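Local atomic coordinates of phospholipase C-beta (PLC-beta) (Sepia officinalis, PDB entry 3QR0), a protein that belongs to the beta class of the phospholipase C family, combining a PH domain, EF hands, an X-Y catalytic TIM barrel that holds calcium, and a C2 domain. Residues K185-R190 with D664-S669; F305-E310 with Y745-L750; H448-G453 with R537-S542; N551-K554 with D559-D562; P626-M629 with R635-P638. All blocks are in the same frame, centred on the assembly; numbering follows the deposited sequence.

Interaction 1: residues K185-R190 with D664-S669; sequences KDDRAR and DKQISS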
# COMPACT_ATOMS: atom_id res chain seq x y z
N LYS A 185 -29.73 -13.32 -7.75
CA LYS A 185 -30.72 -14.37 -7.49
C LYS A 185 -30.20 -15.79 -7.78
O LYS A 185 -30.46 -16.71 -7.00
CB LYS A 185 -32.01 -14.11 -8.28
CG LYS A 185 -31.87 -14.18 -9.80
CD LYS A 185 -33.12 -13.68 -10.51
CE LYS A 185 -32.92 -13.66 -12.02
NZ LYS A 185 -34.16 -13.27 -12.75
N ASP A 186 -29.46 -15.95 -8.88
CA ASP A 186 -28.91 -17.25 -9.24
C ASP A 186 -27.84 -17.70 -8.25
O ASP A 186 -27.78 -18.87 -7.88
CB ASP A 186 -28.32 -17.22 -10.66
CG ASP A 186 -29.37 -17.02 -11.74
OD1 ASP A 186 -30.56 -17.30 -11.49
OD2 ASP A 186 -29.00 -16.60 -12.86
N ASP A 187 -27.01 -16.76 -7.81
CA ASP A 187 -25.95 -17.05 -6.84
C ASP A 187 -26.52 -17.36 -5.46
O ASP A 187 -25.98 -18.20 -4.73
CB ASP A 187 -24.96 -15.89 -6.77
CG ASP A 187 -24.21 -15.68 -8.07
OD1 ASP A 187 -24.52 -16.36 -9.07
OD2 ASP A 187 -23.30 -14.82 -8.09
N ARG A 188 -27.61 -16.68 -5.10
CA ARG A 188 -28.32 -16.96 -3.85
C ARG A 188 -28.91 -18.37 -3.86
O ARG A 188 -28.96 -19.04 -2.82
CB ARG A 188 -29.42 -15.92 -3.61
CG ARG A 188 -28.89 -14.61 -3.09
CD ARG A 188 -29.92 -13.50 -3.16
NE ARG A 188 -29.55 -12.40 -2.28
CZ ARG A 188 -29.92 -12.28 -1.00
NH1 ARG A 188 -30.69 -13.19 -0.41
NH2 ARG A 188 -29.51 -11.23 -0.30
N ALA A 189 -29.34 -18.83 -5.04
CA ALA A 189 -29.81 -20.20 -5.22
C ALA A 189 -28.68 -21.21 -5.04
O ALA A 189 -28.87 -22.27 -4.44
CB ALA A 189 -30.46 -20.37 -6.59
N ARG A 190 -27.49 -20.87 -5.56
CA ARG A 190 -26.31 -21.72 -5.38
C ARG A 190 -25.97 -21.85 -3.90
O ARG A 190 -25.69 -22.95 -3.41
CB ARG A 190 -25.10 -21.15 -6.14
CG ARG A 190 -25.20 -21.24 -7.65
CD ARG A 190 -23.93 -20.71 -8.32
NE ARG A 190 -22.76 -21.54 -8.01
CZ ARG A 190 -21.52 -21.27 -8.39
NH1 ARG A 190 -21.24 -20.19 -9.11
NH2 ARG A 190 -20.53 -22.10 -8.05
N ASP A 664 -20.49 -9.29 -5.89
CA ASP A 664 -21.77 -9.74 -5.34
C ASP A 664 -22.87 -9.86 -6.40
O ASP A 664 -24.00 -10.24 -6.10
CB ASP A 664 -22.22 -8.82 -4.18
CG ASP A 664 -22.10 -7.33 -4.52
OD1 ASP A 664 -22.23 -6.96 -5.70
OD2 ASP A 664 -21.87 -6.54 -3.58
N LYS A 665 -22.54 -9.52 -7.65
CA LYS A 665 -23.45 -9.70 -8.79
C LYS A 665 -22.75 -10.48 -9.91
O LYS A 665 -21.54 -10.67 -9.88
CB LYS A 665 -23.96 -8.35 -9.30
CG LYS A 665 -22.87 -7.30 -9.56
CD LYS A 665 -23.46 -6.00 -10.12
CE LYS A 665 -22.36 -4.99 -10.45
NZ LYS A 665 -22.83 -3.95 -11.42
N GLN A 666 -23.53 -10.94 -10.88
CA GLN A 666 -22.99 -11.70 -12.01
C GLN A 666 -22.34 -10.77 -13.02
O GLN A 666 -23.01 -10.24 -13.90
CB GLN A 666 -24.08 -12.53 -12.70
CG GLN A 666 -24.36 -13.87 -12.04
CD GLN A 666 -25.28 -14.76 -12.85
OE1 GLN A 666 -25.99 -14.30 -13.74
NE2 GLN A 666 -25.25 -16.06 -12.55
N ILE A 667 -21.03 -10.58 -12.88
CA ILE A 667 -20.25 -9.75 -13.80
C ILE A 667 -19.51 -10.59 -14.84
O ILE A 667 -19.36 -11.81 -14.67
CB ILE A 667 -19.22 -8.87 -13.05
CG1 ILE A 667 -18.20 -9.73 -12.28
CG2 ILE A 667 -19.92 -7.91 -12.10
CD1 ILE A 667 -16.90 -9.02 -11.99
N SER A 668 -19.08 -9.94 -15.91
CA SER A 668 -18.16 -10.53 -16.87
C SER A 668 -16.79 -9.92 -16.59
O SER A 668 -16.68 -8.72 -16.37
CB SER A 668 -18.59 -10.22 -18.30
OG SER A 668 -19.90 -10.72 -18.54
N SER A 669 -15.74 -10.75 -16.55
CA SER A 669 -14.42 -10.28 -16.14
C SER A 669 -13.28 -10.80 -17.01
O SER A 669 -13.43 -11.79 -17.73
CB SER A 669 -14.14 -10.69 -14.70
OG SER A 669 -13.95 -12.08 -14.59
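Gln666 lays its extended side chain against the first turn of helix 185-198, where Asp186 and Asp187 receive it. The side chains meet at van der Waals distance, without a hydrogen bond. The amide nitrogen Gln666 NE2 comes 3.6 Å from Asp187 OD1 and 3.8 Å from the methylene carbon Asp186 CB. Asp186 OD2 stands almost equally far from both amide atoms, 3.8 Å from Gln666 NE2 and 3.9 Å from Gln666 OE1, the latter an approach of two oxygens that is not attractive. Neither carboxylate is coplanar with the amide: the planes stand 63° apart for Asp186 and 66° for Asp187. The aliphatic part contributes as well, Gln666 CG sitting 3.9 Å from Asp187 OD1. With CG anti to the carbonyl carbon (chi1 -83°) and the chain extended beyond it, Gln666 carries its amide to the helix.

Polar links that tie the same pieces together lie just outside the pair. Asp664 O accepts from Ser182 OG, and Arg190 reaches a salt bridge with Asp698. The contact thus joins the EF-hand region to a C2 loop between strands 650-660 and 669-676. With a neutral amide beside two carboxylates at more than hydrogen-bonding distance, the attraction is probably weak, and the firmer polar links lie beside it.

Interaction 2: residues F305-E310 with Y745-L750; sequences FLMCEE and YRHVPL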
# COMPACT_ATOMS: atom_id res chain seq x y z
N PHE A 305 -4.70 -26.41 1.95
CA PHE A 305 -3.32 -25.92 2.00
C PHE A 305 -3.12 -24.71 1.10
O PHE A 305 -2.52 -23.71 1.51
CB PHE A 305 -2.31 -26.99 1.57
CG PHE A 305 -0.97 -26.41 1.18
CD1 PHE A 305 -0.10 -25.95 2.16
CD2 PHE A 305 -0.61 -26.27 -0.15
CE1 PHE A 305 1.11 -25.39 1.81
CE2 PHE A 305 0.60 -25.71 -0.50
CZ PHE A 305 1.47 -25.27 0.48
N LEU A 306 -3.59 -24.82 -0.14
CA LEU A 306 -3.34 -23.79 -1.14
C LEU A 306 -3.91 -22.44 -0.73
O LEU A 306 -3.39 -21.40 -1.13
CB LEU A 306 -3.91 -24.20 -2.50
CG LEU A 306 -3.20 -25.34 -3.24
CD1 LEU A 306 -4.06 -25.78 -4.42
CD2 LEU A 306 -1.81 -24.92 -3.69
N MET A 307 -4.95 -22.48 0.10
CA MET A 307 -5.63 -21.28 0.59
C MET A 307 -5.14 -20.82 1.96
O MET A 307 -5.52 -19.74 2.38
CB MET A 307 -7.13 -21.54 0.71
CG MET A 307 -7.85 -21.80 -0.60
SD MET A 307 -9.50 -22.47 -0.29
CE MET A 307 -10.30 -21.10 0.54
N CYS A 308 -4.35 -21.63 2.65
CA CYS A 308 -4.00 -21.33 4.05
C CYS A 308 -2.74 -20.48 4.15
O CYS A 308 -2.08 -20.21 3.15
CB CYS A 308 -3.85 -22.62 4.87
SG CYS A 308 -2.28 -23.49 4.71
N GLU A 309 -2.41 -20.06 5.37
CA GLU A 309 -1.26 -19.18 5.61
C GLU A 309 0.08 -19.81 5.20
O GLU A 309 1.00 -19.09 4.81
CB GLU A 309 -1.19 -18.73 7.08
CG GLU A 309 -2.24 -17.69 7.45
CD GLU A 309 -2.27 -16.53 6.47
OE1 GLU A 309 -1.23 -15.86 6.30
OE2 GLU A 309 -3.34 -16.31 5.86
N GLU A 310 0.20 -21.13 5.29
CA GLU A 310 1.41 -21.83 4.88
C GLU A 310 1.77 -21.54 3.42
O GLU A 310 2.95 -21.51 3.06
CB GLU A 310 1.26 -23.34 5.07
CG GLU A 310 2.57 -24.12 5.05
CD GLU A 310 3.42 -23.87 6.28
OE1 GLU A 310 2.85 -23.75 7.39
OE2 GLU A 310 4.66 -23.79 6.14
N TYR A 745 1.69 -22.70 -7.35
CA TYR A 745 0.26 -22.44 -7.27
C TYR A 745 -0.03 -21.51 -6.10
O TYR A 745 0.28 -21.83 -4.95
CB TYR A 745 -0.53 -23.74 -7.13
CG TYR A 745 -0.53 -24.59 -8.38
CD1 TYR A 745 0.15 -25.81 -8.41
CD2 TYR A 745 -1.19 -24.17 -9.53
CE1 TYR A 745 0.16 -26.59 -9.55
CE2 TYR A 745 -1.18 -24.95 -10.69
CZ TYR A 745 -0.51 -26.16 -10.69
OH TYR A 745 -0.50 -26.94 -11.81
N ARG A 746 -0.61 -20.36 -6.40
CA ARG A 746 -0.87 -19.35 -5.38
C ARG A 746 -2.25 -18.76 -5.53
O ARG A 746 -2.68 -18.45 -6.64
CB ARG A 746 0.16 -18.21 -5.49
CG ARG A 746 1.60 -18.62 -5.28
CD ARG A 746 1.92 -18.97 -3.83
NE ARG A 746 3.24 -19.59 -3.74
CZ ARG A 746 3.86 -19.94 -2.62
NH1 ARG A 746 3.30 -19.72 -1.44
NH2 ARG A 746 5.06 -20.50 -2.69
N HIS A 747 -2.95 -18.60 -4.41
CA HIS A 747 -4.08 -17.67 -4.36
C HIS A 747 -3.52 -16.27 -4.16
O HIS A 747 -2.57 -16.07 -3.40
CB HIS A 747 -5.06 -18.03 -3.24
CG HIS A 747 -5.83 -19.28 -3.51
ND1 HIS A 747 -5.35 -20.53 -3.18
CD2 HIS A 747 -7.04 -19.47 -4.09
CE1 HIS A 747 -6.23 -21.44 -3.54
NE2 HIS A 747 -7.26 -20.83 -4.10
N VAL A 748 -4.13 -15.32 -4.84
CA VAL A 748 -3.67 -13.94 -4.85
C VAL A 748 -4.84 -13.04 -4.43
O VAL A 748 -5.59 -12.58 -5.29
CB VAL A 748 -3.18 -13.54 -6.26
CG1 VAL A 748 -2.56 -12.15 -6.25
CG2 VAL A 748 -2.17 -14.56 -6.78
N PRO A 749 -5.02 -12.83 -3.11
CA PRO A 749 -6.06 -11.90 -2.68
C PRO A 749 -5.87 -10.53 -3.30
O PRO A 749 -4.76 -10.00 -3.32
CB PRO A 749 -5.88 -11.85 -1.15
CG PRO A 749 -5.26 -13.18 -0.82
CD PRO A 749 -4.36 -13.50 -1.97
N LEU A 750 -6.95 -9.98 -3.85
CA LEU A 750 -6.88 -8.72 -4.57
C LEU A 750 -6.99 -7.50 -3.64
O LEU A 750 -7.61 -7.56 -2.58
CB LEU A 750 -7.98 -8.66 -5.63
CG LEU A 750 -7.87 -9.71 -6.73
CD1 LEU A 750 -9.10 -9.65 -7.64
CD2 LEU A 750 -6.59 -9.51 -7.54
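Met307 CG overlaps one face of the His747 imidazole, 3.3 Å above the ring plane and displaced toward the rim. It is a CH-pi contact, CG standing 3.8 Å from the ring centroid and nearest to His747 CE1 at 3.4 Å. The first torsion, with CG anti to the carbonyl carbon (chi1 -66°), sets it there. The sulfur takes a more distant, oblique position, with Met307 SD 5.1 Å from the same centroid.

The imidazole is held by its nitrogens. His747 ND1 donates to Leu306 O at 3.0 Å with an N-H...O angle of 150°, and the nitrogen approaches from above the carbonyl plane, 71° out of it, well off the lone pairs. Leu306 O also accepts from Asn311 ND2, while His747 NE2 is bonded to Arg228 NH2, so partners at both nitrogens limit rotation of the ring. Leu306 CB lies in the ring plane at the edge, 3.8 Å from His747 CE1. Its CD2 packs 3.9 Å from Tyr745 CB, the two side chains running side by side; the tyrosine then leads away, and its hydroxyl is hydrogen-bonded to Glu237 OE1.

The end of helix 299-307, in the EF-hand region, is thereby set against strand 746-751, an outermost strand of a C2 antiparallel sheet. Helix 151-165 touches both Met307 and His747 through Gln151, and helix 247-257 packs on Tyr745 through Phe253 and Met257.

Interaction 3: residues H448-G453 with R537-S542; sequences HPLKPG and RHYEMS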
# COMPACT_ATOMS: atom_id res chain seq x y z
N HIS A 448 28.14 13.37 11.93
CA HIS A 448 27.68 13.77 10.60
C HIS A 448 27.62 15.29 10.44
O HIS A 448 26.54 15.86 10.23
CB HIS A 448 26.34 13.11 10.29
CG HIS A 448 26.41 11.62 10.22
ND1 HIS A 448 26.69 10.95 9.06
CD2 HIS A 448 26.29 10.68 11.19
CE1 HIS A 448 26.71 9.65 9.30
NE2 HIS A 448 26.48 9.46 10.58
N PRO A 449 28.78 15.95 10.51
CA PRO A 449 28.81 17.39 10.26
C PRO A 449 28.58 17.69 8.78
O PRO A 449 28.74 16.80 7.94
CB PRO A 449 30.22 17.78 10.68
CG PRO A 449 31.04 16.57 10.45
CD PRO A 449 30.13 15.40 10.71
N LEU A 450 28.19 18.92 8.49
CA LEU A 450 27.92 19.35 7.12
C LEU A 450 29.22 19.82 6.45
O LEU A 450 29.41 21.00 6.19
CB LEU A 450 26.87 20.46 7.11
CG LEU A 450 25.53 20.14 7.77
CD1 LEU A 450 24.64 21.39 7.81
CD2 LEU A 450 24.82 18.99 7.07
N LYS A 451 30.10 18.86 6.18
CA LYS A 451 31.37 19.12 5.50
C LYS A 451 31.46 18.18 4.31
O LYS A 451 30.82 17.14 4.30
CB LYS A 451 32.55 18.88 6.45
CG LYS A 451 32.64 19.88 7.60
CD LYS A 451 33.79 19.54 8.54
CE LYS A 451 33.95 20.59 9.63
NZ LYS A 451 35.07 20.26 10.54
N PRO A 452 32.27 18.55 3.29
CA PRO A 452 32.44 17.67 2.14
C PRO A 452 33.03 16.30 2.49
O PRO A 452 33.91 16.21 3.34
CB PRO A 452 33.40 18.46 1.23
CG PRO A 452 34.00 19.50 2.09
CD PRO A 452 32.97 19.83 3.11
N GLY A 453 32.51 15.25 1.86
CA GLY A 453 33.00 13.89 2.08
C GLY A 453 32.33 13.15 3.23
O GLY A 453 32.58 11.96 3.42
N ARG A 537 29.63 17.32 -1.58
CA ARG A 537 28.72 17.68 -0.48
C ARG A 537 27.50 16.77 -0.50
O ARG A 537 26.59 16.95 -1.31
CB ARG A 537 28.29 19.14 -0.59
CG ARG A 537 29.42 20.14 -0.45
CD ARG A 537 28.96 21.56 -0.75
NE ARG A 537 30.08 22.43 -1.08
CZ ARG A 537 29.96 23.67 -1.56
NH1 ARG A 537 28.77 24.21 -1.78
NH2 ARG A 537 31.05 24.38 -1.83
N HIS A 538 27.48 15.80 0.41
CA HIS A 538 26.44 14.76 0.42
C HIS A 538 25.08 15.30 0.90
O HIS A 538 24.05 14.65 0.71
CB HIS A 538 26.85 13.60 1.32
CG HIS A 538 28.05 12.84 0.84
ND1 HIS A 538 28.10 11.46 0.83
CD2 HIS A 538 29.25 13.25 0.37
CE1 HIS A 538 29.27 11.06 0.38
NE2 HIS A 538 29.99 12.12 0.09
N TYR A 539 25.09 16.48 1.51
CA TYR A 539 23.90 17.11 2.07
C TYR A 539 23.28 18.12 1.10
O TYR A 539 22.26 18.74 1.39
CB TYR A 539 24.24 17.81 3.39
CG TYR A 539 25.41 18.75 3.27
CD1 TYR A 539 25.22 20.05 2.82
CD2 TYR A 539 26.70 18.34 3.57
CE1 TYR A 539 26.28 20.92 2.69
CE2 TYR A 539 27.78 19.20 3.43
CZ TYR A 539 27.55 20.50 2.99
OH TYR A 539 28.59 21.38 2.85
N GLU A 540 23.91 18.31 -0.06
CA GLU A 540 23.29 19.07 -1.13
C GLU A 540 22.48 18.12 -1.98
O GLU A 540 22.90 17.00 -2.26
CB GLU A 540 24.32 19.83 -1.96
CG GLU A 540 24.93 21.01 -1.20
CD GLU A 540 25.72 21.95 -2.09
OE1 GLU A 540 26.04 21.59 -3.25
OE2 GLU A 540 26.05 23.06 -1.62
N MET A 541 21.28 18.55 -2.35
CA MET A 541 20.39 17.73 -3.17
C MET A 541 19.71 18.62 -4.18
O MET A 541 19.77 19.85 -4.10
CB MET A 541 19.37 16.99 -2.30
CG MET A 541 18.42 17.87 -1.48
SD MET A 541 16.97 18.45 -2.41
CE MET A 541 16.07 16.93 -2.65
N SER A 542 19.07 17.99 -5.16
CA SER A 542 18.32 18.73 -6.14
C SER A 542 16.93 18.14 -6.29
O SER A 542 16.74 16.93 -6.22
CB SER A 542 19.07 18.77 -7.47
OG SER A 542 20.11 19.75 -7.41
O HOH W 1 29.04 15.70 2.74
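An inverse gamma turn centred on Leu450 meets a type I beta turn, Arg537 to Glu540, at the surface of the X-Y catalytic barrel. The first lies in an X-region loop ahead of strand 466-469; the second leads into the Y-region strand 540-545. Tyr539 carries most of the contact. Its CG is wedged between the backbone N and the carbonyl carbon (chi1 53°), and the ring lies beside the gamma turn. Leu450 CB sits over one face in a CH-pi contact, 4.1 Å from the ring centroid and 14° off the normal, while Leu450 CD2 reaches Tyr539 CG at 3.9 Å. Arg537 CB lies over the opposite face, toward the rim. Tyr539 CE2 presses on the turn's backbone, 3.4 Å from Leu450 C.

Beyond the ring, Gly453 CA approaches His538 NE2 obliquely at 4.0 Å. One water spans the turns, donating to Lys451 O and accepting from His538 N, each at 2.8 Å. Arg537 NH1 makes a salt bridge with Glu540 OE2, and Glu540 OE1 has a second partner in Lys535. The tyrosine ring, held between Leu450 and Arg537, thus joins the turns by a probably dispersive contact, while water satisfies backbone groups that do not meet.

Interaction 4: residues N551-K554 with D559-D562; sequences NKLK and DFVD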
# COMPACT_ATOMS: atom_id res chain seq x y z
N ASN A 551 15.94 14.89 -19.12
CA ASN A 551 17.12 15.36 -19.86
C ASN A 551 18.43 14.79 -19.30
O ASN A 551 19.30 14.39 -20.07
CB ASN A 551 17.17 16.89 -19.89
CG ASN A 551 16.11 17.49 -20.80
OD1 ASN A 551 15.67 16.85 -21.76
ND2 ASN A 551 15.68 18.72 -20.50
N LYS A 552 18.56 14.74 -17.98
CA LYS A 552 19.77 14.17 -17.36
C LYS A 552 19.85 12.66 -17.61
O LYS A 552 20.91 12.14 -17.94
CB LYS A 552 19.80 14.45 -15.85
CG LYS A 552 19.64 15.92 -15.44
CD LYS A 552 20.45 16.89 -16.28
CE LYS A 552 20.22 18.32 -15.83
NZ LYS A 552 20.92 19.32 -16.68
N LEU A 553 18.71 11.98 -17.45
CA LEU A 553 18.62 10.54 -17.64
C LEU A 553 18.99 10.15 -19.07
O LEU A 553 19.70 9.16 -19.30
CB LEU A 553 17.19 10.08 -17.31
CG LEU A 553 16.89 8.58 -17.26
CD1 LEU A 553 17.81 7.87 -16.28
CD2 LEU A 553 15.42 8.36 -16.90
N LYS A 554 18.50 10.92 -20.04
CA LYS A 554 18.78 10.66 -21.45
C LYS A 554 20.19 11.09 -21.89
O LYS A 554 20.75 10.52 -22.82
CB LYS A 554 17.71 11.32 -22.33
CG LYS A 554 16.33 10.67 -22.16
CD LYS A 554 15.33 11.12 -23.21
CE LYS A 554 14.95 12.58 -23.06
NZ LYS A 554 13.99 13.01 -24.11
N ASP A 559 26.03 8.44 -15.02
CA ASP A 559 26.39 9.48 -14.05
C ASP A 559 25.25 9.79 -13.08
O ASP A 559 25.49 10.10 -11.91
CB ASP A 559 26.80 10.78 -14.76
CG ASP A 559 28.06 10.63 -15.61
OD1 ASP A 559 28.82 9.66 -15.43
OD2 ASP A 559 28.29 11.52 -16.46
N PHE A 560 24.01 9.70 -13.57
CA PHE A 560 22.83 9.95 -12.73
C PHE A 560 22.77 8.89 -11.63
O PHE A 560 22.60 9.22 -10.45
CB PHE A 560 21.55 9.92 -13.57
CG PHE A 560 20.41 10.76 -13.03
CD1 PHE A 560 20.37 11.19 -11.70
CD2 PHE A 560 19.34 11.08 -13.85
CE1 PHE A 560 19.31 11.96 -11.23
CE2 PHE A 560 18.27 11.84 -13.38
CZ PHE A 560 18.26 12.27 -12.07
N VAL A 561 22.94 7.63 -12.01
CA VAL A 561 22.98 6.53 -11.05
C VAL A 561 24.10 6.73 -10.01
O VAL A 561 23.88 6.52 -8.82
CB VAL A 561 23.14 5.16 -11.76
CG1 VAL A 561 23.40 4.04 -10.75
CG2 VAL A 561 21.91 4.85 -12.62
N ASP A 562 25.28 7.16 -10.47
CA ASP A 562 26.41 7.38 -9.57
C ASP A 562 26.17 8.55 -8.61
O ASP A 562 26.49 8.45 -7.43
CB ASP A 562 27.69 7.65 -10.37
CG ASP A 562 28.35 6.37 -10.90
OD1 ASP A 562 29.39 6.50 -11.56
OD2 ASP A 562 27.83 5.25 -10.67
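The Phe560 ring presents one side of its rim to helix 546-555, with Leu553 CA at the edge in the ring plane, 3.9 Å from Phe560 CD2. The backbone nitrogen next to it is slightly nearer, Leu553 N lying 3.8 Å from the same ring carbon but approaching obliquely. Lys552 CB also comes in obliquely, 3.9 Å from Phe560 CE2, and Leu553 CB is at 4.2 Å from Phe560 CD2. The ring's CD2–CE2 side therefore rests on the backbone between Lys552 and Leu553. A second aromatic group, Phe529 of helix 529-535, meets the Phe560 ring with its plane at about 45°.

The torsions bear on this placement. In Phe560, CG stands opposite the backbone N (chi1 -153°), which carries the ring across to the preceding helix. Lys552 CB touches the ring, and the bend at chi2 (-43°) lies further out, in the chain that leads away.

The arrangement is a tight corner between two consecutive helices in the Y region of the catalytic barrel: helix 546-555 follows strand 540-545 and passes almost directly into helix 557-563. Leu553 has further neighbours in Ala591 and Phe639, and Phe560 touches Cys593, so the corner is part of a larger apolar cluster. No hydrogen bond or charge pair links the two segments. The contact probably depends on shape and dispersion, with an aromatic rim against aliphatic carbons and helix backbone, while the lysine keeps its charged end away from the phenyl ring.

Interaction 5: residues P626-M629 with R635-P638; sequences PEFM and RFDP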
# COMPACT_ATOMS: atom_id res chain seq x y z
N PRO A 626 18.79 -1.92 -4.48
CA PRO A 626 19.62 -3.11 -4.73
C PRO A 626 21.12 -2.83 -4.56
O PRO A 626 21.58 -1.73 -4.86
CB PRO A 626 19.29 -3.47 -6.19
CG PRO A 626 17.92 -2.93 -6.41
CD PRO A 626 17.82 -1.69 -5.57
N GLU A 627 21.86 -3.81 -4.06
CA GLU A 627 23.29 -3.64 -3.77
C GLU A 627 24.07 -3.08 -4.96
O GLU A 627 24.90 -2.19 -4.79
CB GLU A 627 23.91 -4.96 -3.31
CG GLU A 627 25.29 -4.80 -2.68
CD GLU A 627 25.86 -6.11 -2.16
OE1 GLU A 627 25.78 -7.13 -2.89
OE2 GLU A 627 26.38 -6.13 -1.03
N PHE A 628 23.79 -3.59 -6.16
CA PHE A 628 24.53 -3.14 -7.34
C PHE A 628 24.35 -1.63 -7.59
O PHE A 628 25.24 -1.00 -8.16
CB PHE A 628 24.16 -3.96 -8.59
CG PHE A 628 22.90 -3.52 -9.27
CD1 PHE A 628 22.95 -2.68 -10.37
CD2 PHE A 628 21.66 -3.96 -8.82
CE1 PHE A 628 21.78 -2.28 -11.02
CE2 PHE A 628 20.49 -3.57 -9.45
CZ PHE A 628 20.55 -2.72 -10.55
N MET A 629 23.22 -1.07 -7.15
CA MET A 629 22.93 0.36 -7.28
C MET A 629 23.64 1.20 -6.22
O MET A 629 23.66 2.43 -6.33
CB MET A 629 21.42 0.64 -7.14
CG MET A 629 20.54 -0.08 -8.14
SD MET A 629 20.52 0.73 -9.74
CE MET A 629 19.56 2.20 -9.36
N ARG A 635 29.53 0.89 -12.72
CA ARG A 635 28.79 1.73 -13.65
C ARG A 635 27.58 0.96 -14.14
O ARG A 635 27.71 -0.21 -14.50
CB ARG A 635 29.67 2.14 -14.84
CG ARG A 635 30.81 3.08 -14.48
CD ARG A 635 30.33 4.50 -14.23
NE ARG A 635 30.20 5.28 -15.47
CZ ARG A 635 29.83 6.55 -15.52
NH1 ARG A 635 29.53 7.22 -14.42
NH2 ARG A 635 29.74 7.17 -16.70
N PHE A 636 26.42 1.61 -14.15
CA PHE A 636 25.17 0.97 -14.55
C PHE A 636 24.33 1.88 -15.45
O PHE A 636 23.99 2.99 -15.06
CB PHE A 636 24.36 0.57 -13.32
CG PHE A 636 22.98 0.07 -13.64
CD1 PHE A 636 22.80 -1.06 -14.42
CD2 PHE A 636 21.85 0.74 -13.17
CE1 PHE A 636 21.53 -1.53 -14.72
CE2 PHE A 636 20.57 0.28 -13.47
CZ PHE A 636 20.42 -0.86 -14.25
N ASP A 637 24.03 1.40 -16.66
CA ASP A 637 23.16 2.10 -17.59
C ASP A 637 21.77 1.47 -17.50
O ASP A 637 21.57 0.33 -17.94
CB ASP A 637 23.73 1.99 -19.02
CG ASP A 637 22.88 2.71 -20.05
OD1 ASP A 637 21.84 3.29 -19.70
OD2 ASP A 637 23.28 2.69 -21.24
N PRO A 638 20.80 2.19 -16.91
CA PRO A 638 19.44 1.65 -16.80
C PRO A 638 18.72 1.44 -18.13
O PRO A 638 17.66 0.83 -18.14
CB PRO A 638 18.71 2.70 -15.95
CG PRO A 638 19.51 3.92 -16.07
CD PRO A 638 20.92 3.47 -16.20
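Phe628 drives the edge of its ring into the face of Phe636, and this T-shaped pair forms the tight part of the contact. The planes stand at 87° with centroids 4.9 Å apart. Phe628 CE1 is poised over the middle of the Phe636 ring, 3.5 Å above its plane. On the opposite face, Pro638 N lies toward the rim. Met629 adds a Met-aromatic contact: its chain bends at the second and third torsions (chi2 -79°, chi3 -72°), which brings SD obliquely to within 3.7 Å of Phe636 CD2. Met629 CG meanwhile covers a face of the Phe628 ring, so the methionine touches both aromatics.

The pair closes a short excursion of the chain between strand 622-624 and the C2 sandwich: the short helix 627-630 leads into the loop that runs on to strand 650-660, the first of that sandwich. Phe628 also touches Val647 and Leu713, and Phe636 touches Val644.

Away from the rings the character changes. Glu627 and Arg635 are exposed to solvent, and Arg635 turns from 626-629 to form salt bridges through NH1 with Asp559 and Asp562. Asp637, partly exposed, accepts at OD1 from the backbone nitrogen of Phe639.

The five contacts fall into two groups. Interactions 1 and 2, with centres about 23 Å apart, each join the EF-hand region to the C2 domain; their segments alternate along the chain, and each spans more than 430 residues. Interactions 3, 4 and 5 follow one another in series between those ends, and interactions 3 and 1 have centres about 61 Å apart, across the chain's centre. Strand 540-545 of interaction 3 runs into helix 546-555 of interaction 4. Interactions 4 and 5, centres about 12 Å apart, touch through the Arg635 salt bridges, and Val561 packs on Phe636 and Pro638. One group thus unites domains far apart in sequence, while the other organises the barrel and its exit toward C2.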